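Local coordinates for putative GH105 family protein (Salmonella enterica subsp. enterica serovar Paratyphi A, PDB 3QWT) that is of unknown function but is probably a glycoside hydrolase of family 105 with an alpha/alpha toroid fold, at residues A104-L118 and Y130-M142. Sequence-based numbering, arbitrary orientation.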
loop_
_atom_site.group_PDB
_atom_site.type_symbol
_atom_site.label_atom_id
_atom_site.label_comp_id
_atom_site.label_asym_id
_atom_site.label_seq_id
_atom_site.Cartn_x
_atom_site.Cartn_y
_atom_site.Cartn_z
ATOM N N ALA A 104 -26.331 -0.307 -35.598
ATOM C CA ALA A 104 -25.086 -1.060 -35.525
ATOM C C ALA A 104 -24.935 -2.023 -36.692
ATOM O O ALA A 104 -25.881 -2.709 -37.056
ATOM C CB ALA A 104 -25.028 -1.819 -34.230
ATOM N N THR A 105 -23.742 -2.079 -37.277
ATOM C CA THR A 105 -23.415 -3.170 -38.179
ATOM C C THR A 105 -23.086 -4.432 -37.383
ATOM O O THR A 105 -23.036 -4.401 -36.150
ATOM C CB THR A 105 -22.196 -2.847 -39.053
ATOM O OG1 THR A 105 -22.023 -3.895 -40.012
ATOM C CG2 THR A 105 -20.943 -2.758 -38.193
ATOM N N THR A 106 -22.840 -5.536 -38.090
ATOM C CA THR A 106 -22.512 -6.798 -37.439
ATOM C C THR A 106 -21.064 -6.815 -36.939
ATOM O O THR A 106 -20.228 -6.090 -37.456
ATOM C CB THR A 106 -22.770 -8.015 -38.365
ATOM O OG1 THR A 106 -22.133 -7.792 -39.621
ATOM C CG2 THR A 106 -24.283 -8.209 -38.594
ATOM N N LYS A 107 -20.792 -7.644 -35.932
ATOM C CA LYS A 107 -19.498 -7.657 -35.258
ATOM C C LYS A 107 -18.496 -8.634 -35.869
ATOM O O LYS A 107 -18.814 -9.792 -36.129
ATOM C CB LYS A 107 -19.672 -7.969 -33.768
ATOM C CG LYS A 107 -20.507 -6.935 -32.998
ATOM C CD LYS A 107 -20.412 -7.170 -31.481
ATOM C CE LYS A 107 -21.344 -6.240 -30.708
ATOM N NZ LYS A 107 -22.783 -6.617 -30.912
ATOM N N ASN A 108 -17.278 -8.150 -36.075
ATOM C CA ASN A 108 -16.181 -8.968 -36.576
ATOM C C ASN A 108 -14.853 -8.242 -36.390
ATOM O O ASN A 108 -14.827 -7.095 -35.936
ATOM C CB ASN A 108 -16.395 -9.324 -38.049
ATOM C CG ASN A 108 -16.527 -8.098 -38.930
ATOM O OD1 ASN A 108 -15.595 -7.291 -39.044
ATOM N ND2 ASN A 108 -17.689 -7.952 -39.570
ATOM N N VAL A 109 -13.755 -8.897 -36.765
ATOM C CA VAL A 109 -12.422 -8.352 -36.513
ATOM C C VAL A 109 -12.298 -6.935 -37.065
ATOM O O VAL A 109 -11.664 -6.084 -36.452
ATOM C CB VAL A 109 -11.299 -9.269 -37.061
ATOM C CG1 VAL A 109 -11.279 -9.283 -38.596
ATOM C CG2 VAL A 109 -9.945 -8.831 -36.527
ATOM N N ASN A 110 -12.937 -6.686 -38.209
ATOM C CA ASN A 110 -12.818 -5.395 -38.911
ATOM C C ASN A 110 -13.759 -4.278 -38.471
ATOM O O ASN A 110 -13.342 -3.128 -38.306
ATOM C CB ASN A 110 -12.932 -5.588 -40.417
ATOM C CG ASN A 110 -11.735 -6.348 -40.990
ATOM O OD1 ASN A 110 -10.623 -6.232 -40.483
ATOM N ND2 ASN A 110 -11.968 -7.129 -42.045
ATOM N N THR A 111 -15.028 -4.600 -38.283
ATOM C CA THR A 111 -15.973 -3.575 -37.845
ATOM C C THR A 111 -15.664 -3.073 -36.411
ATOM O O THR A 111 -16.238 -2.086 -35.941
ATOM C CB THR A 111 -17.414 -4.086 -37.957
ATOM O OG1 THR A 111 -17.566 -5.268 -37.160
ATOM C CG2 THR A 111 -17.768 -4.399 -39.435
HETATM N N MSE A 112 -14.729 -3.744 -35.747
HETATM C CA MSE A 112 -14.253 -3.363 -34.407
HETATM C C MSE A 112 -13.384 -2.102 -34.434
HETATM O O MSE A 112 -13.442 -1.278 -33.515
HETATM C CB MSE A 112 -13.461 -4.537 -33.789
HETATM C CG MSE A 112 -12.772 -4.252 -32.453
HETATM SE SE MSE A 112 -14.023 -4.203 -30.912
HETATM C CE MSE A 112 -14.717 -5.970 -31.065
ATOM N N ALA A 113 -12.593 -1.958 -35.497
ATOM C CA ALA A 113 -11.563 -0.904 -35.584
ATOM C C ALA A 113 -11.999 0.485 -35.148
ATOM O O ALA A 113 -11.269 1.154 -34.419
ATOM C CB ALA A 113 -10.961 -0.853 -36.989
ATOM N N PRO A 114 -13.191 0.933 -35.581
ATOM C CA PRO A 114 -13.580 2.288 -35.164
ATOM C C PRO A 114 -13.685 2.495 -33.638
ATOM O O PRO A 114 -13.685 3.633 -33.176
ATOM C CB PRO A 114 -14.946 2.484 -35.835
ATOM C CG PRO A 114 -14.853 1.618 -37.086
ATOM C CD PRO A 114 -14.062 0.404 -36.653
ATOM N N PHE A 115 -13.768 1.432 -32.859
ATOM C CA PHE A 115 -13.973 1.642 -31.426
ATOM C C PHE A 115 -12.727 2.117 -30.685
ATOM O O PHE A 115 -12.822 2.712 -29.604
ATOM C CB PHE A 115 -14.673 0.452 -30.785
ATOM C CG PHE A 115 -16.066 0.270 -31.300
ATOM C CD1 PHE A 115 -17.081 1.112 -30.873
ATOM C CD2 PHE A 115 -16.344 -0.682 -32.273
ATOM C CE1 PHE A 115 -18.362 0.975 -31.372
ATOM C CE2 PHE A 115 -17.623 -0.827 -32.774
ATOM C CZ PHE A 115 -18.636 0.001 -32.325
ATOM N N LEU A 116 -11.571 1.900 -31.311
ATOM C CA LEU A 116 -10.340 2.532 -30.886
ATOM C C LEU A 116 -10.525 4.055 -30.778
ATOM O O LEU A 116 -10.215 4.656 -29.753
ATOM C CB LEU A 116 -9.204 2.184 -31.858
ATOM C CG LEU A 116 -7.871 2.901 -31.624
ATOM C CD1 LEU A 116 -7.418 2.786 -30.183
ATOM C CD2 LEU A 116 -6.790 2.342 -32.555
ATOM N N THR A 117 -11.040 4.678 -31.833
ATOM C CA THR A 117 -11.193 6.133 -31.827
ATOM C C THR A 117 -12.314 6.583 -30.895
ATOM O O THR A 117 -12.206 7.607 -30.208
ATOM C CB THR A 117 -11.406 6.666 -33.242
ATOM O OG1 THR A 117 -10.271 6.318 -34.042
ATOM C CG2 THR A 117 -11.579 8.179 -33.245
ATOM N N LEU A 118 -13.388 5.803 -30.860
ATOM C CA LEU A 118 -14.490 6.104 -29.972
ATOM C C LEU A 118 -14.009 6.082 -28.520
ATOM O O LEU A 118 -14.427 6.912 -27.692
ATOM C CB LEU A 118 -15.621 5.097 -30.159
ATOM C CG LEU A 118 -16.903 5.534 -29.453
ATOM C CD1 LEU A 118 -17.482 6.846 -30.033
ATOM C CD2 LEU A 118 -17.932 4.405 -29.456
ATOM N N TYR A 130 -21.961 6.772 -25.417
ATOM C CA TYR A 130 -20.896 5.935 -25.981
ATOM C C TYR A 130 -20.602 4.664 -25.185
ATOM O O TYR A 130 -20.126 3.679 -25.761
ATOM C CB TYR A 130 -19.587 6.714 -26.138
ATOM C CG TYR A 130 -19.614 7.832 -27.163
ATOM C CD1 TYR A 130 -20.537 7.855 -28.209
ATOM C CD2 TYR A 130 -18.700 8.863 -27.079
ATOM C CE1 TYR A 130 -20.535 8.899 -29.144
ATOM C CE2 TYR A 130 -18.681 9.887 -27.983
ATOM C CZ TYR A 130 -19.591 9.917 -29.007
ATOM O OH TYR A 130 -19.507 10.983 -29.866
ATOM N N LEU A 131 -20.860 4.671 -23.877
ATOM C CA LEU A 131 -20.344 3.579 -23.028
ATOM C C LEU A 131 -20.870 2.161 -23.357
ATOM O O LEU A 131 -20.090 1.203 -23.364
ATOM C CB LEU A 131 -20.515 3.893 -21.542
ATOM C CG LEU A 131 -20.020 2.821 -20.567
ATOM C CD1 LEU A 131 -18.514 2.569 -20.739
ATOM C CD2 LEU A 131 -20.357 3.221 -19.116
ATOM N N PRO A 132 -22.185 2.023 -23.641
ATOM C CA PRO A 132 -22.689 0.697 -24.043
ATOM C C PRO A 132 -22.077 0.212 -25.362
ATOM O O PRO A 132 -21.891 -0.990 -25.510
ATOM C CB PRO A 132 -24.203 0.902 -24.209
ATOM C CG PRO A 132 -24.499 2.269 -23.610
ATOM C CD PRO A 132 -23.227 3.064 -23.694
ATOM N N TRP A 133 -21.790 1.116 -26.297
ATOM C CA TRP A 133 -21.067 0.719 -27.506
ATOM C C TRP A 133 -19.758 0.035 -27.150
ATOM O O TRP A 133 -19.499 -1.089 -27.580
ATOM C CB TRP A 133 -20.789 1.918 -28.424
ATOM C CG TRP A 133 -22.021 2.393 -29.078
ATOM C CD1 TRP A 133 -22.823 3.422 -28.676
ATOM C CD2 TRP A 133 -22.638 1.830 -30.233
ATOM N NE1 TRP A 133 -23.890 3.538 -29.518
ATOM C CE2 TRP A 133 -23.807 2.572 -30.481
ATOM C CE3 TRP A 133 -22.309 0.777 -31.085
ATOM C CZ2 TRP A 133 -24.653 2.303 -31.556
ATOM C CZ3 TRP A 133 -23.159 0.501 -32.156
ATOM C CH2 TRP A 133 -24.311 1.260 -32.380
ATOM N N LEU A 134 -18.954 0.729 -26.349
ATOM C CA LEU A 134 -17.622 0.262 -25.971
ATOM C C LEU A 134 -17.677 -1.021 -25.154
ATOM O O LEU A 134 -16.935 -1.965 -25.438
ATOM C CB LEU A 134 -16.873 1.341 -25.191
ATOM C CG LEU A 134 -16.652 2.663 -25.915
ATOM C CD1 LEU A 134 -16.177 3.696 -24.919
ATOM C CD2 LEU A 134 -15.650 2.517 -27.047
ATOM N N GLU A 135 -18.564 -1.063 -24.156
ATOM C CA GLU A 135 -18.708 -2.269 -23.344
ATOM C C GLU A 135 -19.185 -3.441 -24.183
ATOM O O GLU A 135 -18.676 -4.547 -24.072
ATOM C CB GLU A 135 -19.682 -2.066 -22.168
ATOM C CG GLU A 135 -19.213 -1.070 -21.148
ATOM C CD GLU A 135 -20.095 -1.038 -19.919
ATOM O OE1 GLU A 135 -21.307 -1.331 -20.046
ATOM O OE2 GLU A 135 -19.574 -0.724 -18.827
ATOM N N THR A 136 -20.190 -3.205 -25.009
ATOM C CA THR A 136 -20.764 -4.316 -25.741
ATOM C C THR A 136 -19.748 -4.966 -26.684
ATOM O O THR A 136 -19.598 -6.193 -26.682
ATOM C CB THR A 136 -22.005 -3.911 -26.480
ATOM O OG1 THR A 136 -22.913 -3.292 -25.553
ATOM C CG2 THR A 136 -22.647 -5.142 -27.089
ATOM N N TRP A 137 -19.021 -4.144 -27.438
ATOM C CA TRP A 137 -18.100 -4.656 -28.452
ATOM C C TRP A 137 -16.827 -5.250 -27.846
ATOM O O TRP A 137 -16.318 -6.264 -28.326
ATOM C CB TRP A 137 -17.756 -3.564 -29.478
ATOM C CG TRP A 137 -18.834 -3.314 -30.540
ATOM C CD1 TRP A 137 -20.049 -2.730 -30.351
ATOM C CD2 TRP A 137 -18.745 -3.606 -31.935
ATOM N NE1 TRP A 137 -20.724 -2.639 -31.542
ATOM C CE2 TRP A 137 -19.949 -3.184 -32.530
ATOM C CE3 TRP A 137 -17.758 -4.184 -32.747
ATOM C CZ2 TRP A 137 -20.202 -3.328 -33.885
ATOM C CZ3 TRP A 137 -18.014 -4.328 -34.103
ATOM C CH2 TRP A 137 -19.225 -3.903 -34.657
ATOM N N ALA A 138 -16.306 -4.619 -26.799
ATOM C CA ALA A 138 -15.158 -5.199 -26.106
ATOM C C ALA A 138 -15.571 -6.521 -25.463
ATOM O O ALA A 138 -14.833 -7.501 -25.521
ATOM C CB ALA A 138 -14.589 -4.243 -25.058
ATOM N N GLU A 139 -16.750 -6.547 -24.848
ATOM C CA GLU A 139 -17.236 -7.787 -24.242
ATOM C C GLU A 139 -17.364 -8.877 -25.302
ATOM O O GLU A 139 -17.076 -10.045 -25.025
ATOM C CB GLU A 139 -18.578 -7.587 -23.529
ATOM C CG GLU A 139 -18.458 -7.132 -22.081
ATOM C CD GLU A 139 -17.669 -8.127 -21.214
ATOM O OE1 GLU A 139 -18.125 -9.287 -21.056
ATOM O OE2 GLU A 139 -16.590 -7.743 -20.700
ATOM N N TRP A 140 -17.799 -8.493 -26.510
ATOM C CA TRP A 140 -17.896 -9.438 -27.621
ATOM C C TRP A 140 -16.522 -9.986 -28.008
ATOM O O TRP A 140 -16.351 -11.191 -28.213
ATOM C CB TRP A 140 -18.513 -8.778 -28.846
ATOM C CG TRP A 140 -18.336 -9.592 -30.110
ATOM C CD1 TRP A 140 -19.146 -10.587 -30.558
ATOM C CD2 TRP A 140 -17.274 -9.473 -31.080
ATOM N NE1 TRP A 140 -18.664 -11.097 -31.747
ATOM C CE2 TRP A 140 -17.518 -10.429 -32.088
ATOM C CE3 TRP A 140 -16.151 -8.645 -31.197
ATOM C CZ2 TRP A 140 -16.676 -10.588 -33.197
ATOM C CZ3 TRP A 140 -15.315 -8.807 -32.293
ATOM C CH2 TRP A 140 -15.584 -9.773 -33.279
ATOM N N ALA A 141 -15.567 -9.081 -28.163
ATOM C CA ALA A 141 -14.194 -9.452 -28.493
ATOM C C ALA A 141 -13.645 -10.414 -27.446
ATOM O O ALA A 141 -12.924 -11.362 -27.773
ATOM C CB ALA A 141 -13.306 -8.211 -28.597
HETATM N N MSE A 142 -13.999 -10.180 -26.188
HETATM C CA MSE A 142 -13.544 -11.059 -25.120
HETATM C C MSE A 142 -14.155 -12.463 -25.149
HETATM O O MSE A 142 -13.435 -13.462 -25.028
HETATM C CB MSE A 142 -13.778 -10.409 -23.760
HETATM C CG MSE A 142 -12.801 -9.288 -23.471
HETATM SE SE MSE A 142 -10.959 -9.948 -23.236
HETATM C CE MSE A 142 -11.132 -10.772 -21.499
#
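The indole of Trp137 slots between Lys107 and Phe115, a wide flat surface suited to being gripped on both sides. Over one face lies the aliphatic part of Lys107, whose CG sits 3.5 Å from the centroid of the six-membered ring of Trp137. The opposite face takes the Phe115 ring, inclined at 37° to the indole. Thr111 OG1 meets the edge of that indole, and the bond of Thr111 OG1 to Thr106 O (2.8 Å) fixes the rotation of the Thr111 side chain. Asn108 receives Thr111 N on OD1 (2.9 Å), an Asx motif that tightens the turn leading into helix 114-125. Met112, present as selenomethionine, is flexible and apolar; bent at chi2 and chi3, it turns its end toward Ala141 and the edge of Trp140, though the placing of CE is doubtful. Helices 114-125 and 131-143 run roughly antiparallel, their short segments at 140°, as successive helices of the alpha/alpha toroid of this GH88/GH105-type fold. Toward Leu118 the packing turns to branched aliphatic chains against rings: Leu118 CD1 stands 3.5 Å above the centre of the Tyr130 ring in a CH-pi contact, while its CD2 packs on Leu134 CD2 at 3.8 Å. The looser margin lies at Ala104, against the Trp133 edge, and at Thr136; Lys107 and Trp140 are tightly packed yet still partly exposed. Lys107 runs alongside Trp140, opposite in direction, its CB 3.8 Å from the centroid of the five-membered ring of Trp140, then turns at chi4 (70°) to set NZ over the five-membered ring of Trp137 in a cation-pi contact. Here a second subunit closes in: the C-terminal Phe381 of that chain accepts hydrogen bonds from both Lys107 NZ and Trp137 NE1.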